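Local coordinates for putative periplasmic protein (PDB 3KN3) that probably serves as a periplasmic solute-binding protein of the tungstate-transporter type, and binds glutathione between the two lobes of its periplasmic binding protein fold, at residues G19-L24 with L36-V41; K29-V34 with I225-S230; E105-I110 with V115-R120. All coordinates share one frame; numbering follows the deposited sequence.

How the contacts relate
Contacts 1 and 2 both draw on helix 20-32 and lie in the lobe of the six-stranded sheet; they touch where L24 O packs against CH2 of W227. Contact 3 stands on the opposite side of the chain's centre, in the lobe of the five-stranded sheet, its centre about 34 Å from that of contact 1 and about 41 Å from that of contact 2. Chemistry follows depth. Contact 3 is buried and joins aliphatic and aromatic packing to one backbone bond. Contact 1, partly buried, sets a leucine over a tryptophan face. Contact 2, at the surface, rests on one polar bond from a tryptophan to a carboxylate.

Contact 1 of 3, residues G19-L24 with L36-V41; sequences GLLDVL and LKWVAV
NE1 of W38, on the indole that packs against L21 and D22, gives its N-H to OD1 of D16 of the preceding helix 13-18. This bond fixes the pyrrole edge of the ring and satisfies its N-H. The indole reaches the helix from strand 36-41 with CG set between the backbone N and the carbonyl carbon (chi1 63°), the crowded position, and lays one face against L21. CD1 of L21 sits 3.6 Å from the centroid of the five-membered ring of W38, 6° off the ring normal, so this CH-pi contact is almost centred. CB of L21 covers the same face of the indole farther along, toward the rim of the benzo ring, 3.8 Å from CZ2 of W38. The leucine and the indole lie alongside each other and point opposite ways. The other methyl of L21, CD2, meets CD2 of L36 loosely at 4.4 Å. D22 approaches differently: OD2 stands in the ring plane at the benzo edge, 3.7 Å from CZ2 of W38, with the carboxylate turned 79° from the indole. With an alanine here instead of W38, CD1 of L21 would probably lose the face it rests on, and OD1 of D16 its indole donor. Segment 20-24 runs nearly antiparallel to strand 36-41, 9.9 Å between axes, as expected where helices 13-18 and 20-32 connect the parallel strands 6-12 and 35-41 in a beta-alpha-beta crossover. M9 and T11 of strand 6-12 and F59 of strand 57-60 also pack on L21. The indole therefore does two jobs: its face is apolar cover for the helix, while its edge meets acidic groups, with the partly positive ring hydrogens likely to suit the D22 carboxylate.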
# COMPACT_ATOMS: atom_id res chain seq x y z
N GLY A 19 -4.42 3.01 -9.91
CA GLY A 19 -5.71 2.91 -10.55
C GLY A 19 -6.89 2.64 -9.62
O GLY A 19 -8.03 2.65 -10.07
N LEU A 20 -6.63 2.41 -8.34
CA LEU A 20 -7.71 2.21 -7.37
C LEU A 20 -8.85 3.24 -7.56
O LEU A 20 -10.02 2.87 -7.59
CB LEU A 20 -7.17 2.28 -5.94
CG LEU A 20 -8.13 2.05 -4.76
CD1 LEU A 20 -8.95 0.78 -4.96
CD2 LEU A 20 -7.37 2.02 -3.44
N LEU A 21 -8.50 4.51 -7.68
CA LEU A 21 -9.51 5.56 -7.75
C LEU A 21 -10.37 5.46 -9.00
O LEU A 21 -11.57 5.74 -8.96
CB LEU A 21 -8.86 6.94 -7.68
CG LEU A 21 -8.31 7.27 -6.30
CD1 LEU A 21 -7.45 8.50 -6.35
CD2 LEU A 21 -9.47 7.46 -5.36
N ASP A 22 -9.74 5.08 -10.10
CA ASP A 22 -10.41 4.93 -11.38
C ASP A 22 -11.35 3.74 -11.36
O ASP A 22 -12.24 3.64 -12.19
CB ASP A 22 -9.37 4.76 -12.48
CG ASP A 22 -8.42 5.93 -12.55
OD1 ASP A 22 -7.34 5.85 -11.92
OD2 ASP A 22 -8.78 6.94 -13.19
N VAL A 23 -11.15 2.85 -10.40
CA VAL A 23 -12.07 1.75 -10.21
C VAL A 23 -13.26 2.22 -9.36
O VAL A 23 -14.41 2.04 -9.74
CB VAL A 23 -11.39 0.57 -9.54
CG1 VAL A 23 -12.39 -0.54 -9.32
CG2 VAL A 23 -10.20 0.09 -10.38
N LEU A 24 -12.96 2.85 -8.22
CA LEU A 24 -13.98 3.32 -7.28
C LEU A 24 -14.92 4.38 -7.87
O LEU A 24 -16.11 4.33 -7.65
CB LEU A 24 -13.32 3.83 -6.01
CG LEU A 24 -12.53 2.76 -5.25
CD1 LEU A 24 -11.75 3.32 -4.08
CD2 LEU A 24 -13.48 1.66 -4.78
N LEU A 36 -16.56 11.72 -8.21
CA LEU A 36 -15.30 11.84 -7.51
C LEU A 36 -14.30 12.69 -8.31
O LEU A 36 -14.00 12.40 -9.47
CB LEU A 36 -14.71 10.45 -7.31
CG LEU A 36 -14.07 10.19 -5.95
CD1 LEU A 36 -15.06 10.55 -4.87
CD2 LEU A 36 -13.62 8.73 -5.86
N LYS A 37 -13.80 13.74 -7.70
CA LYS A 37 -12.80 14.58 -8.34
C LYS A 37 -11.56 14.62 -7.43
O LYS A 37 -11.65 14.96 -6.25
CB LYS A 37 -13.34 16.00 -8.58
CG LYS A 37 -14.47 16.11 -9.62
CD LYS A 37 -13.98 15.89 -11.06
CE LYS A 37 -12.95 16.94 -11.54
NZ LYS A 37 -13.58 18.13 -12.21
N TRP A 38 -10.41 14.24 -7.97
CA TRP A 38 -9.24 14.19 -7.11
C TRP A 38 -8.01 14.90 -7.67
O TRP A 38 -7.85 15.03 -8.87
CB TRP A 38 -8.90 12.76 -6.72
CG TRP A 38 -8.53 11.84 -7.86
CD1 TRP A 38 -7.27 11.61 -8.35
CD2 TRP A 38 -9.42 11.02 -8.64
NE1 TRP A 38 -7.33 10.70 -9.38
CE2 TRP A 38 -8.63 10.32 -9.58
CE3 TRP A 38 -10.80 10.81 -8.64
CZ2 TRP A 38 -9.17 9.43 -10.50
CZ3 TRP A 38 -11.34 9.93 -9.54
CH2 TRP A 38 -10.54 9.25 -10.46
N VAL A 39 -7.15 15.34 -6.78
CA VAL A 39 -5.89 15.88 -7.19
C VAL A 39 -4.81 15.05 -6.52
O VAL A 39 -4.90 14.78 -5.32
CB VAL A 39 -5.75 17.35 -6.83
CG1 VAL A 39 -4.50 17.91 -7.47
CG2 VAL A 39 -6.96 18.12 -7.33
N ALA A 40 -3.81 14.65 -7.30
CA ALA A 40 -2.77 13.74 -6.82
C ALA A 40 -1.44 14.47 -6.65
O ALA A 40 -0.84 14.92 -7.62
CB ALA A 40 -2.62 12.56 -7.78
N VAL A 41 -1.00 14.60 -5.41
CA VAL A 41 0.22 15.34 -5.10
C VAL A 41 1.08 14.52 -4.15
O VAL A 41 0.89 13.31 -4.03
CB VAL A 41 -0.08 16.73 -4.48
CG1 VAL A 41 -0.73 17.67 -5.51
CG2 VAL A 41 -0.92 16.61 -3.22

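Contact 2 of 3, residues K29-V34 with I225-S230; sequences KKDTGV and IDWIVS
W227 points its indole edge at D31, the two side chains standing roughly perpendicular to each other. The ring reaches out from its helix with CG anti to the backbone N (chi1 175°), which carries NE1 across to helix 20-32. There NE1 of W227 donates to OD1 of D31 over 2.9 Å, nearly straight as modelled (178°), though OD1 is crowded by another atom and its position is doubtful. OD1 lies in the indole plane, whereas the carboxylate as a whole is turned 76° from it. CB of D31 lies to one side of the bond, 3.6 Å from NE1 of W227. OD1 also makes a salt bridge with K232, so one carboxylate oxygen serves two donors. At the base of the tryptophan, the carbonyl O of W227 takes the hydroxyl of S230 (OG to O 3.0 Å) on a lone pair, together with the backbone N of S230. This closes helix 218-229 just where helix 231-238 starts. Y28 meets the W227 ring, and M233 of helix 231-238 touches both D31 and W227, so the bond lies where three helices converge outside the strands 78-82 and 202-208 that I228 packs against.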
# COMPACT_ATOMS: atom_id res chain seq x y z
N LYS A 29 -20.27 6.69 -8.84
CA LYS A 29 -21.14 7.49 -9.69
C LYS A 29 -22.41 6.71 -10.00
O LYS A 29 -23.50 7.27 -10.00
CB LYS A 29 -20.43 7.85 -10.98
CG LYS A 29 -21.23 8.77 -11.88
CD LYS A 29 -21.65 10.02 -11.13
CE LYS A 29 -22.61 10.84 -11.95
NZ LYS A 29 -21.96 11.33 -13.18
N LYS A 30 -22.25 5.42 -10.26
CA LYS A 30 -23.37 4.53 -10.55
C LYS A 30 -24.31 4.33 -9.36
O LYS A 30 -25.53 4.30 -9.53
CB LYS A 30 -22.84 3.18 -11.04
CG LYS A 30 -23.81 2.01 -10.91
CD LYS A 30 -23.81 1.16 -12.17
CE LYS A 30 -24.75 1.75 -13.22
NZ LYS A 30 -24.30 1.51 -14.63
N ASP A 31 -23.76 4.19 -8.16
CA ASP A 31 -24.60 3.91 -7.00
C ASP A 31 -25.26 5.14 -6.42
O ASP A 31 -26.24 5.04 -5.69
CB ASP A 31 -23.80 3.22 -5.90
CG ASP A 31 -23.47 1.79 -6.22
OD1 ASP A 31 -22.80 1.14 -5.40
OD2 ASP A 31 -23.88 1.32 -7.30
N THR A 32 -24.74 6.30 -6.78
CA THR A 32 -24.88 7.45 -5.92
C THR A 32 -25.16 8.75 -6.66
O THR A 32 -25.69 9.70 -6.09
CB THR A 32 -23.61 7.54 -5.05
OG1 THR A 32 -23.97 7.66 -3.67
CG2 THR A 32 -22.72 8.69 -5.46
N GLY A 33 -24.81 8.79 -7.94
CA GLY A 33 -24.90 10.01 -8.74
C GLY A 33 -23.80 11.04 -8.48
O GLY A 33 -23.80 12.10 -9.10
N VAL A 34 -22.88 10.75 -7.57
CA VAL A 34 -21.81 11.70 -7.24
C VAL A 34 -20.52 11.45 -8.03
O VAL A 34 -20.07 10.31 -8.14
CB VAL A 34 -21.45 11.64 -5.75
CG1 VAL A 34 -20.18 12.49 -5.48
CG2 VAL A 34 -22.62 12.07 -4.87
N ILE A 225 -17.61 7.52 2.50
CA ILE A 225 -16.99 6.60 3.44
C ILE A 225 -17.94 5.46 3.80
O ILE A 225 -17.53 4.31 3.89
CB ILE A 225 -16.51 7.35 4.71
CG1 ILE A 225 -15.22 8.13 4.42
CG2 ILE A 225 -16.31 6.40 5.87
CD1 ILE A 225 -14.82 9.05 5.55
N ASP A 226 -19.21 5.78 4.01
CA ASP A 226 -20.18 4.74 4.34
C ASP A 226 -20.32 3.76 3.17
O ASP A 226 -20.43 2.55 3.36
CB ASP A 226 -21.54 5.35 4.70
CG ASP A 226 -21.52 6.13 6.02
OD1 ASP A 226 -20.55 5.99 6.79
OD2 ASP A 226 -22.50 6.86 6.28
N TRP A 227 -20.29 4.29 1.96
CA TRP A 227 -20.41 3.46 0.76
C TRP A 227 -19.27 2.44 0.71
O TRP A 227 -19.49 1.24 0.56
CB TRP A 227 -20.42 4.36 -0.47
CG TRP A 227 -20.41 3.67 -1.79
CD1 TRP A 227 -21.46 3.07 -2.40
CD2 TRP A 227 -19.30 3.54 -2.68
NE1 TRP A 227 -21.07 2.55 -3.61
CE2 TRP A 227 -19.75 2.83 -3.81
CE3 TRP A 227 -17.96 3.95 -2.63
CZ2 TRP A 227 -18.91 2.52 -4.89
CZ3 TRP A 227 -17.13 3.64 -3.70
CH2 TRP A 227 -17.61 2.93 -4.81
N ILE A 228 -18.04 2.93 0.89
CA ILE A 228 -16.85 2.10 0.91
C ILE A 228 -16.92 1.02 2.00
O ILE A 228 -16.60 -0.14 1.79
CB ILE A 228 -15.64 2.99 1.21
CG1 ILE A 228 -15.26 3.79 -0.04
CG2 ILE A 228 -14.49 2.17 1.74
CD1 ILE A 228 -14.47 3.00 -1.06
N VAL A 229 -17.37 1.42 3.17
CA VAL A 229 -17.42 0.55 4.32
C VAL A 229 -18.56 -0.47 4.23
O VAL A 229 -18.53 -1.50 4.89
CB VAL A 229 -17.55 1.44 5.57
CG1 VAL A 229 -18.69 0.99 6.43
CG2 VAL A 229 -16.22 1.52 6.30
N SER A 230 -19.56 -0.19 3.38
CA SER A 230 -20.73 -1.06 3.22
C SER A 230 -20.36 -2.46 2.75
O SER A 230 -19.42 -2.63 1.96
CB SER A 230 -21.76 -0.45 2.26
OG SER A 230 -21.57 -0.91 0.93

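Contact 3 of 3, residues E105-I110 with V115-R120; sequences EAFKLI and VKFVSR
I110 meets V115 through CB and both its branches, CG1 and CG2. CB of I110 lies 3.7 Å from CG2 of V115, and CG1 of I110 is nearer at 3.5 Å. The branch methyl CG2, anti to the backbone N because chi1 is -76°, comes within 3.3 Å of CG2 of V115, which is short for two methyls and not to be read as exact. At the tip, CD1 turns back over its own helix to lie 3.8 Å from CD1 of F107. The backbone ties the same two residues together: N of V115 donates to O of I110 at 3.0 Å, in the carbonyl plane on a lone pair, though bent (N-H...O 148°). I110 thus holds V115, in the loop leading to strand 117-119, by both its carbonyl and its side chain. Farther along, F107 and F117 meet obliquely, CZ of F107 being 4.3 Å from CE1 of F117, with planes at 63°. W134 of helix 125-138 joins them, edge-to-face with F117, and closes an aromatic cluster between the helices and the sheet. Strand 117-119 lies between strands 148-150 and 168-172 and is followed directly by R120, a glutathione-binding residue. A helix that turns straight into a central parallel strand, with a ligand-binding residue just beyond the strand's C-terminal end, is typical of the alpha-beta lobes of the periplasmic binding protein fold.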
# COMPACT_ATOMS: atom_id res chain seq x y z
N GLU A 105 7.51 -17.37 9.90
CA GLU A 105 8.27 -18.62 9.82
C GLU A 105 9.28 -18.58 8.68
O GLU A 105 10.41 -19.05 8.84
CB GLU A 105 7.35 -19.84 9.65
CG GLU A 105 6.54 -20.19 10.90
CD GLU A 105 5.46 -21.25 10.66
OE1 GLU A 105 4.84 -21.28 9.57
OE2 GLU A 105 5.23 -22.06 11.56
N ALA A 106 8.87 -18.03 7.55
CA ALA A 106 9.74 -17.89 6.40
C ALA A 106 10.92 -16.95 6.69
O ALA A 106 12.06 -17.27 6.39
CB ALA A 106 8.97 -17.41 5.21
N PHE A 107 10.64 -15.78 7.27
CA PHE A 107 11.71 -14.85 7.60
C PHE A 107 12.72 -15.45 8.59
O PHE A 107 13.93 -15.29 8.40
CB PHE A 107 11.17 -13.52 8.10
CG PHE A 107 10.73 -12.59 7.01
CD1 PHE A 107 10.32 -13.10 5.78
CD2 PHE A 107 10.71 -11.22 7.20
CE1 PHE A 107 9.90 -12.26 4.78
CE2 PHE A 107 10.28 -10.36 6.21
CZ PHE A 107 9.89 -10.88 4.98
N LYS A 108 12.24 -16.14 9.62
CA LYS A 108 13.12 -16.88 10.52
C LYS A 108 14.00 -17.84 9.75
O LYS A 108 15.19 -17.98 10.05
CB LYS A 108 12.30 -17.66 11.56
CG LYS A 108 12.18 -16.95 12.90
CD LYS A 108 10.78 -17.08 13.51
CE LYS A 108 10.63 -16.19 14.76
NZ LYS A 108 9.21 -15.81 15.04
N LEU A 109 13.42 -18.51 8.76
CA LEU A 109 14.14 -19.47 7.96
C LEU A 109 15.20 -18.77 7.12
O LEU A 109 16.32 -19.25 6.99
CB LEU A 109 13.18 -20.24 7.04
CG LEU A 109 13.83 -21.40 6.28
CD1 LEU A 109 14.55 -22.32 7.26
CD2 LEU A 109 12.80 -22.17 5.45
N ILE A 110 14.82 -17.65 6.54
CA ILE A 110 15.71 -16.81 5.76
C ILE A 110 16.92 -16.43 6.60
O ILE A 110 18.06 -16.54 6.14
CB ILE A 110 14.97 -15.55 5.26
CG1 ILE A 110 14.06 -15.91 4.09
CG2 ILE A 110 15.95 -14.49 4.84
CD1 ILE A 110 13.03 -14.84 3.76
N VAL A 115 19.65 -16.64 3.63
CA VAL A 115 19.40 -16.43 2.21
C VAL A 115 19.39 -14.93 1.89
O VAL A 115 19.04 -14.09 2.72
CB VAL A 115 18.08 -17.07 1.73
CG1 VAL A 115 17.94 -18.48 2.29
CG2 VAL A 115 16.92 -16.23 2.15
N LYS A 116 19.80 -14.60 0.68
CA LYS A 116 19.93 -13.21 0.31
C LYS A 116 18.56 -12.54 0.30
O LYS A 116 17.62 -13.03 -0.31
CB LYS A 116 20.62 -13.07 -1.06
CG LYS A 116 20.76 -11.65 -1.55
CD LYS A 116 21.88 -10.88 -0.83
CE LYS A 116 23.25 -11.57 -0.92
NZ LYS A 116 23.75 -11.84 -2.30
N PHE A 117 18.47 -11.43 1.01
CA PHE A 117 17.27 -10.63 0.99
C PHE A 117 17.59 -9.18 0.66
O PHE A 117 18.38 -8.54 1.34
CB PHE A 117 16.53 -10.71 2.33
CG PHE A 117 15.22 -10.02 2.31
CD1 PHE A 117 14.06 -10.71 2.06
CD2 PHE A 117 15.15 -8.64 2.47
CE1 PHE A 117 12.84 -10.06 2.02
CE2 PHE A 117 13.94 -7.98 2.43
CZ PHE A 117 12.79 -8.70 2.19
N VAL A 118 16.93 -8.66 -0.37
CA VAL A 118 17.17 -7.30 -0.82
C VAL A 118 16.11 -6.31 -0.37
O VAL A 118 14.94 -6.42 -0.73
CB VAL A 118 17.28 -7.24 -2.35
CG1 VAL A 118 17.67 -5.82 -2.80
CG2 VAL A 118 18.29 -8.29 -2.85
N SER A 119 16.53 -5.32 0.40
CA SER A 119 15.63 -4.29 0.88
C SER A 119 15.71 -3.06 -0.04
O SER A 119 16.77 -2.77 -0.63
CB SER A 119 16.01 -3.91 2.31
OG SER A 119 15.40 -2.70 2.71
N ARG A 120 14.60 -2.33 -0.14
CA ARG A 120 14.57 -1.08 -0.89
C ARG A 120 15.62 -0.13 -0.34
O ARG A 120 16.28 0.57 -1.10
CB ARG A 120 13.19 -0.40 -0.81
CG ARG A 120 12.11 -1.03 -1.68
CD ARG A 120 12.27 -0.67 -3.14
NE ARG A 120 12.09 0.77 -3.38
CZ ARG A 120 10.93 1.35 -3.65
NH1 ARG A 120 9.81 0.64 -3.71
NH2 ARG A 120 10.88 2.66 -3.86